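Local coordinates for protein beta-lactamase II (Erythrobacter litoralis, PDB 6V72) that probably hydrolyses the amide bond of beta-lactam antibiotics to give substituted beta-amino acids, as a class B metallo-beta-lactamase that uses zinc, at residues N61-D66 / A154-Y159; I113-H118 / V131-A136. All blocks are in the same frame, centred on the assembly; numbering follows the deposited sequence.

Both contacts use the large mixed sheet of the metallo-beta-lactamase alpha-beta/beta-alpha sandwich. Interaction 1 packs its strand 61-65 against A154-L156, the lead-in to strand 157-159 of the smaller sheet; interaction 2 pairs strand 114-117 with 135-139 near the edge strand 145-146. Both segments of interaction 2 fall in the 87 residues that separate the two segments of interaction 1. Their centres lie 13 Å apart and their nearest atoms about 6 Å, so they do not touch. Helix 147-153 lies against W116 and leads into A154. Zinc is absent from this chain; the side chain of V65 in interaction 1 is about 8 Å from that of the zinc ligand H96, and the side chain of W116 in interaction 2 is about 7 Å from a calcium ion.

Interaction 1 (N61-D66 / A154-Y159); sequences NTILVD and APLRLY
L156 lays its CD1 methyl against both I63 and V65, and the tight carbon contact is with V65. CD1 of L156 is 3.4 Å from CG2 of V65, tighter than usual for two methyl carbons, and 3.7 Å from CG2 of I63. I63 and V65, two residues apart on strand 61-65, point the same way, toward 154-159, whereas the intervening L64 turns to the other side and packs on strand 89-93. With CG2 of V65 beside its own backbone N and CG1 anti to it (chi1 178°), CG2 is the branch that meets the leucine. L54 and T95 also touch V65. L156, just ahead of strand 157-159, fills the interior between the larger and smaller sheets of the metallo-beta-lactamase sandwich, where V172 and L174 of strand 171-174 also meet it. The side chains of I63 and L156 run past one another in opposite senses. Toward A154 and P155, which are partly exposed, the fit is looser, for they offer little side chain to strand 61-65. I63 has a second conformer, so the approach of its CD1 to this pair is doubtful. A154 O has a polar partner in N58 ND2. A cis peptide bond joins A154 to P155; CB of A154 points away from 61-66, and a bound 1,2-ethanediol lies about 4 Å from the proline side chain.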
ATOM      1  N   ASN A  61     -24.122  19.500  23.678  1.00 19.17           N
ATOM      2  CA  ASN A  61     -22.741  19.044  23.590  1.00 18.31           C
ATOM      3  C   ASN A  61     -22.488  18.428  22.222  1.00 16.97           C
ATOM      4  O   ASN A  61     -23.393  18.285  21.396  1.00 20.15           O
ATOM      5  CB  ASN A  61     -22.416  18.033  24.694  1.00 20.04           C
ATOM      6  CG  ASN A  61     -22.327  18.690  26.066  1.00 22.40           C
ATOM      7  OD1 ASN A  61     -23.272  18.638  26.865  1.00 26.50           O
ATOM      8  ND2 ASN A  61     -21.196  19.343  26.335  1.00 25.78           N
ATOM      9  N   THR A  62     -21.226  18.078  21.985  1.00 17.64           N
ATOM     10  CA  THR A  62     -20.857  17.344  20.782  1.00 15.60           C
ATOM     11  C   THR A  62     -20.125  16.068  21.142  1.00 15.71           C
ATOM     12  O   THR A  62     -19.583  15.914  22.240  1.00 16.45           O
ATOM     13  CB  THR A  62     -19.970  18.174  19.833  1.00 17.76           C
ATOM     14  OG1 THR A  62     -18.919  18.810  20.580  1.00 17.62           O
ATOM     15  CG2 THR A  62     -20.796  19.249  19.115  1.00 20.25           C
ATOM     16  N   ILE A  63     -20.133  15.144  20.185  0.61 13.16           N
ATOM     17  CA  ILE A  63     -19.387  13.889  20.255  0.61 14.05           C
ATOM     18  C   ILE A  63     -18.395  13.874  19.109  0.61 12.14           C
ATOM     19  O   ILE A  63     -18.756  14.156  17.961  0.61 14.46           O
ATOM     20  CB  ILE A  63     -20.316  12.668  20.184  0.61 16.45           C
ATOM     21  CG1 ILE A  63     -21.252  12.666  21.385  0.61 19.04           C
ATOM     22  CG2 ILE A  63     -19.509  11.388  20.145  0.61 17.40           C
ATOM     23  CD1 ILE A  63     -22.629  12.270  21.019  0.61 19.91           C
ATOM     24  N   LEU A  64     -17.149  13.553  19.423  1.00 13.10           N
ATOM     25  CA  LEU A  64     -16.051  13.570  18.461  1.00 13.20           C
ATOM     26  C   LEU A  64     -15.773  12.157  17.963  1.00 10.74           C
ATOM     27  O   LEU A  64     -15.673  11.224  18.766  1.00 12.89           O
ATOM     28  CB  LEU A  64     -14.793  14.152  19.110  1.00 13.19           C
ATOM     29  CG  LEU A  64     -13.529  14.255  18.239  1.00 12.79           C
ATOM     30  CD1 LEU A  64     -13.745  15.187  17.089  1.00 14.10           C
ATOM     31  CD2 LEU A  64     -12.352  14.691  19.097  1.00 15.76           C
ATOM     32  N   VAL A  65     -15.668  11.998  16.641  1.00 10.44           N
ATOM     33  CA  VAL A  65     -15.189  10.752  16.045  1.00 10.78           C
ATOM     34  C   VAL A  65     -13.816  11.040  15.465  1.00 10.31           C
ATOM     35  O   VAL A  65     -13.698  11.814  14.510  1.00 12.27           O
ATOM     36  CB  VAL A  65     -16.130  10.217  14.958  1.00 11.59           C
ATOM     37  CG1 VAL A  65     -15.507   8.934  14.348  1.00 13.54           C
ATOM     38  CG2 VAL A  65     -17.532   9.975  15.524  1.00 13.16           C
ATOM     39  N   ASP A  66     -12.790  10.416  16.053  1.00 11.62           N
ATOM     40  CA  ASP A  66     -11.378  10.479  15.671  1.00 11.41           C
ATOM     41  C   ASP A  66     -10.731  11.835  15.939  1.00 13.38           C
ATOM     42  O   ASP A  66     -11.377  12.893  15.893  1.00 13.70           O
ATOM     43  CB  ASP A  66     -11.179  10.049  14.209  1.00 12.97           C
ATOM     44  CG  ASP A  66     -11.236   8.532  14.063  1.00 12.96           C
ATOM     45  OD1 ASP A  66     -10.868   7.848  15.045  1.00 16.07           O
ATOM     46  OD2 ASP A  66     -11.640   8.017  13.000  1.00 16.48           O
ATOM     47  N   ALA A 154     -24.340   7.886  21.617  1.00 13.50           N
ATOM     48  CA  ALA A 154     -25.564   8.135  20.865  1.00 14.30           C
ATOM     49  C   ALA A 154     -25.626   9.605  20.451  1.00 15.41           C
ATOM     50  O   ALA A 154     -25.251  10.486  21.236  1.00 18.36           O
ATOM     51  CB  ALA A 154     -26.786   7.768  21.719  1.00 17.24           C
ATOM     52  N   PRO A 155     -26.120   9.920  19.239  1.00 14.55           N
ATOM     53  CA  PRO A 155     -26.812   9.045  18.285  1.00 15.33           C
ATOM     54  C   PRO A 155     -25.926   8.187  17.404  1.00 15.11           C
ATOM     55  O   PRO A 155     -26.465   7.428  16.618  1.00 15.91           O
ATOM     56  CB  PRO A 155     -27.596  10.033  17.422  1.00 18.15           C
ATOM     57  CG  PRO A 155     -26.713  11.259  17.419  1.00 18.41           C
ATOM     58  CD  PRO A 155     -26.202  11.338  18.842  1.00 16.61           C
ATOM     59  N   LEU A 156     -24.608   8.294  17.529  1.00 14.19           N
ATOM     60  CA  LEU A 156     -23.749   7.388  16.780  1.00 13.66           C
ATOM     61  C   LEU A 156     -24.043   5.952  17.176  1.00 14.16           C
ATOM     62  O   LEU A 156     -24.207   5.637  18.362  1.00 17.62           O
ATOM     63  CB  LEU A 156     -22.276   7.694  17.037  1.00 16.42           C
ATOM     64  CG  LEU A 156     -21.810   9.029  16.457  1.00 17.75           C
ATOM     65  CD1 LEU A 156     -20.526   9.434  17.144  1.00 23.75           C
ATOM     66  CD2 LEU A 156     -21.624   8.980  14.936  1.00 18.78           C
ATOM     67  N   ARG A 157     -24.104   5.078  16.184  1.00 12.72           N
ATOM     68  CA  ARG A 157     -24.189   3.646  16.429  1.00 12.83           C
ATOM     69  C   ARG A 157     -22.835   3.046  16.095  1.00 12.74           C
ATOM     70  O   ARG A 157     -22.352   3.180  14.965  1.00 14.42           O
ATOM     71  CB  ARG A 157     -25.308   3.019  15.608  1.00 15.45           C
ATOM     72  CG  ARG A 157     -26.680   3.591  15.966  1.00 16.31           C
ATOM     73  CD  ARG A 157     -27.076   3.305  17.402  1.00 20.70           C
ATOM     74  NE  ARG A 157     -28.508   3.540  17.595  1.00 20.73           N
ATOM     75  CZ  ARG A 157     -29.027   4.497  18.364  1.00 20.12           C
ATOM     76  NH1 ARG A 157     -30.339   4.628  18.436  1.00 20.01           N
ATOM     77  NH2 ARG A 157     -28.250   5.305  19.074  1.00 19.39           N
ATOM     78  N   LEU A 158     -22.209   2.428  17.084  1.00 13.06           N
ATOM     79  CA  LEU A 158     -20.859   1.885  16.935  1.00 12.89           C
ATOM     80  C   LEU A 158     -20.908   0.416  16.533  1.00 11.78           C
ATOM     81  O   LEU A 158     -21.615  -0.374  17.166  1.00 11.76           O
ATOM     82  CB  LEU A 158     -20.103   1.998  18.253  1.00 14.98           C
ATOM     83  CG  LEU A 158     -19.478   3.323  18.638  1.00 20.64           C
ATOM     84  CD1 LEU A 158     -20.350   4.499  18.359  1.00 21.75           C
ATOM     85  CD2 LEU A 158     -19.155   3.213  20.117  1.00 24.77           C
ATOM     86  N   TYR A 159     -20.126   0.047  15.517  1.00 11.32           N
ATOM     87  CA  TYR A 159     -20.167  -1.293  14.947  1.00  9.68           C
ATOM     88  C   TYR A 159     -18.752  -1.806  14.709  1.00 11.56           C
ATOM     89  O   TYR A 159     -17.955  -1.152  14.020  1.00 12.19           O
ATOM     90  CB  TYR A 159     -20.951  -1.293  13.622  1.00 11.61           C
ATOM     91  CG  TYR A 159     -21.072  -2.681  13.039  1.00 11.72           C
ATOM     92  CD1 TYR A 159     -21.895  -3.631  13.626  1.00 12.82           C
ATOM     93  CD2 TYR A 159     -20.350  -3.046  11.903  1.00 14.82           C
ATOM     94  CE1 TYR A 159     -21.996  -4.905  13.098  1.00 13.76           C
ATOM     95  CE2 TYR A 159     -20.440  -4.301  11.374  1.00 14.88           C
ATOM     96  CZ  TYR A 159     -21.261  -5.235  11.962  1.00 14.02           C
ATOM     97  OH  TYR A 159     -21.354  -6.510  11.408  1.00 16.70           O
TER

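Interaction 2 (I113-H118 / V131-A136); sequences IATWAH and VPARNA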
ATOM      1  N   ILE A 113     -11.951  15.073  28.186  1.00 17.90           N
ATOM      2  CA  ILE A 113     -12.934  14.420  27.336  1.00 15.89           C
ATOM      3  C   ILE A 113     -12.864  12.912  27.536  1.00 15.74           C
ATOM      4  O   ILE A 113     -11.783  12.323  27.486  1.00 19.80           O
ATOM      5  CB  ILE A 113     -12.704  14.789  25.865  1.00 14.79           C
ATOM      6  CG1 ILE A 113     -12.973  16.284  25.672  1.00 16.12           C
ATOM      7  CG2 ILE A 113     -13.603  13.956  24.951  1.00 16.06           C
ATOM      8  CD1 ILE A 113     -12.436  16.839  24.348  1.00 17.82           C
ATOM      9  N   ALA A 114     -14.030  12.291  27.762  1.00 16.22           N
ATOM     10  CA  ALA A 114     -14.129  10.844  27.911  1.00 16.03           C
ATOM     11  C   ALA A 114     -13.908  10.176  26.560  1.00 14.58           C
ATOM     12  O   ALA A 114     -14.697  10.369  25.636  1.00 17.81           O
ATOM     13  CB  ALA A 114     -15.506  10.459  28.449  1.00 16.70           C
ATOM     14  N   THR A 115     -12.883   9.350  26.470  1.00 14.64           N
ATOM     15  CA  THR A 115     -12.445   8.758  25.216  1.00 13.64           C
ATOM     16  C   THR A 115     -12.753   7.268  25.204  1.00 11.71           C
ATOM     17  O   THR A 115     -12.595   6.595  26.225  1.00 15.01           O
ATOM     18  CB  THR A 115     -10.952   8.982  25.045  1.00 15.26           C
ATOM     19  OG1 THR A 115     -10.294   8.600  26.269  1.00 18.61           O
ATOM     20  CG2 THR A 115     -10.690  10.463  24.789  1.00 16.71           C
ATOM     21  N   TRP A 116     -13.184   6.769  24.045  1.00 11.32           N
ATOM     22  CA  TRP A 116     -13.670   5.406  23.874  1.00 10.18           C
ATOM     23  C   TRP A 116     -12.941   4.731  22.728  1.00 11.76           C
ATOM     24  O   TRP A 116     -12.689   5.361  21.698  1.00 12.08           O
ATOM     25  CB  TRP A 116     -15.190   5.419  23.568  1.00 10.94           C
ATOM     26  CG  TRP A 116     -15.995   5.821  24.750  1.00 11.19           C
ATOM     27  CD1 TRP A 116     -16.312   7.091  25.137  1.00 14.87           C
ATOM     28  CD2 TRP A 116     -16.539   4.946  25.736  1.00 12.53           C
ATOM     29  NE1 TRP A 116     -17.045   7.056  26.300  1.00 15.36           N
ATOM     30  CE2 TRP A 116     -17.195   5.750  26.693  1.00 14.20           C
ATOM     31  CE3 TRP A 116     -16.537   3.556  25.904  1.00 12.94           C
ATOM     32  CZ2 TRP A 116     -17.848   5.213  27.796  1.00 16.05           C
ATOM     33  CZ3 TRP A 116     -17.183   3.028  27.000  1.00 13.03           C
ATOM     34  CH2 TRP A 116     -17.830   3.854  27.935  1.00 15.65           C
ATOM     35  N   ALA A 117     -12.633   3.441  22.892  1.00 10.01           N
ATOM     36  CA  ALA A 117     -12.003   2.670  21.830  1.00 10.18           C
ATOM     37  C   ALA A 117     -12.379   1.206  21.976  1.00  9.82           C
ATOM     38  O   ALA A 117     -12.809   0.762  23.046  1.00 10.79           O
ATOM     39  CB  ALA A 117     -10.475   2.793  21.835  1.00 12.45           C
ATOM     40  N   HIS A 118     -12.197   0.458  20.876  1.00 10.90           N
ATOM     41  CA  HIS A 118     -12.255  -0.995  20.947  1.00  9.82           C
ATOM     42  C   HIS A 118     -11.333  -1.488  22.066  1.00 10.51           C
ATOM     43  O   HIS A 118     -10.216  -0.975  22.211  1.00 11.83           O
ATOM     44  CB  HIS A 118     -11.832  -1.587  19.599  1.00 10.68           C
ATOM     45  CG  HIS A 118     -12.073  -3.061  19.492  1.00 12.41           C
ATOM     46  ND1 HIS A 118     -11.325  -3.994  20.183  1.00 14.65           N
ATOM     47  CD2 HIS A 118     -12.998  -3.763  18.786  1.00 14.57           C
ATOM     48  CE1 HIS A 118     -11.784  -5.204  19.911  1.00 16.44           C
ATOM     49  NE2 HIS A 118     -12.792  -5.091  19.062  1.00 16.93           N
ATOM     50  N   VAL A 131      -1.050   6.667  23.762  1.00 47.21           N
ATOM     51  CA  VAL A 131      -1.945   6.805  24.907  1.00 43.19           C
ATOM     52  C   VAL A 131      -3.304   6.177  24.634  1.00 40.39           C
ATOM     53  O   VAL A 131      -4.027   6.602  23.725  1.00 39.29           O
ATOM     54  CB  VAL A 131      -2.128   8.270  25.309  1.00 43.37           C
ATOM     55  CG1 VAL A 131      -2.697   8.342  26.712  1.00 44.46           C
ATOM     56  CG2 VAL A 131      -0.803   9.018  25.227  1.00 43.81           C
ATOM     57  N   PRO A 132      -3.668   5.180  25.433  1.00 38.40           N
ATOM     58  CA  PRO A 132      -4.947   4.499  25.211  1.00 32.78           C
ATOM     59  C   PRO A 132      -6.123   5.388  25.571  1.00 28.17           C
ATOM     60  O   PRO A 132      -6.019   6.303  26.396  1.00 26.88           O
ATOM     61  CB  PRO A 132      -4.867   3.288  26.147  1.00 36.81           C
ATOM     62  CG  PRO A 132      -3.998   3.758  27.270  1.00 39.83           C
ATOM     63  CD  PRO A 132      -2.992   4.712  26.658  1.00 40.33           C
ATOM     64  N   ALA A 133      -7.250   5.122  24.926  1.00 24.93           N
ATOM     65  CA  ALA A 133      -8.492   5.720  25.375  1.00 22.54           C
ATOM     66  C   ALA A 133      -8.800   5.232  26.784  1.00 21.90           C
ATOM     67  O   ALA A 133      -8.412   4.131  27.190  1.00 28.86           O
ATOM     68  CB  ALA A 133      -9.655   5.370  24.435  1.00 21.01           C
ATOM     69  N   ARG A 134      -9.509   6.065  27.532  1.00 22.93           N
ATOM     70  CA  ARG A 134      -9.805   5.717  28.914  1.00 22.61           C
ATOM     71  C   ARG A 134     -10.819   4.582  28.999  1.00 21.24           C
ATOM     72  O   ARG A 134     -10.727   3.733  29.899  1.00 27.83           O
ATOM     73  CB  ARG A 134     -10.303   6.961  29.653  1.00 24.72           C
ATOM     74  CG  ARG A 134      -9.225   8.052  29.797  1.00 30.47           C
ATOM     75  CD  ARG A 134      -9.552   8.999  30.928  1.00 35.82           C
ATOM     76  NE  ARG A 134      -8.721  10.203  30.930  1.00 40.08           N
ATOM     77  CZ  ARG A 134      -7.438  10.232  31.272  1.00 42.55           C
ATOM     78  NH1 ARG A 134      -6.814   9.116  31.623  1.00 44.13           N
ATOM     79  NH2 ARG A 134      -6.779  11.384  31.265  1.00 41.93           N
ATOM     80  N   ASN A 135     -11.745   4.509  28.054  1.00 14.99           N
ATOM     81  CA  ASN A 135     -12.895   3.633  28.188  1.00 13.50           C
ATOM     82  C   ASN A 135     -12.911   2.608  27.066  1.00 12.67           C
ATOM     83  O   ASN A 135     -12.748   2.957  25.896  1.00 15.60           O
ATOM     84  CB  ASN A 135     -14.174   4.455  28.157  1.00 14.17           C
ATOM     85  CG  ASN A 135     -14.212   5.480  29.257  1.00 15.53           C
ATOM     86  OD1 ASN A 135     -14.402   5.132  30.425  1.00 20.16           O
ATOM     87  ND2 ASN A 135     -14.040   6.746  28.894  1.00 19.02           N
ATOM     88  N   ALA A 136     -13.143   1.356  27.423  1.00 11.94           N
ATOM     89  CA  ALA A 136     -13.232   0.265  26.463  1.00 10.13           C
ATOM     90  C   ALA A 136     -14.689  -0.001  26.102  1.00 10.87           C
ATOM     91  O   ALA A 136     -15.515  -0.265  26.987  1.00 13.73           O
ATOM     92  CB  ALA A 136     -12.619  -1.001  27.057  1.00 12.95           C
TER
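The indole of W116 carries N135 CB over one face, 3.3 Å from the centroid of the six-membered ring and only 9° off its normal, a CH-pi contact. At the ring edge, near its plane, sits A136 O, 3.7 Å from CZ3. These residues belong to the parallel pairing of strands 114-117 and 135-139 in the large sheet of the metallo-beta-lactamase fold, with W116 opposite N135 and A117 opposite A136. The N135 amide continues across the indole with its plane tilted 26° from the ring. Helix 147-153 also packs on W116 through E148, A149, S152 and L153. Two N-H groups of N135 grip T115 O: the backbone N at 2.9 Å, nearly in line with the carbonyl, and ND2 at 3.0 Å, from above the carbonyl plane. CG of N135 lies beside its own backbone N, which brings the amide back to the same acceptor; the second bond holds the amide against the ring. One step along, A117 N donates to N135 O with the donor almost straight off the carbonyl. On the sheet face opposite W116 and N135, CB of A117 meets CB of A133, 3.8 Å apart, just before the second strand begins. The T115 hydroxyl, which also hydrogen-bonds H109 NE2 of helix 105-110, tethers the backbone just ahead of that strand: R134 N reaches T115 OG1 at 2.9 Å, with an N-H...O angle of 173°.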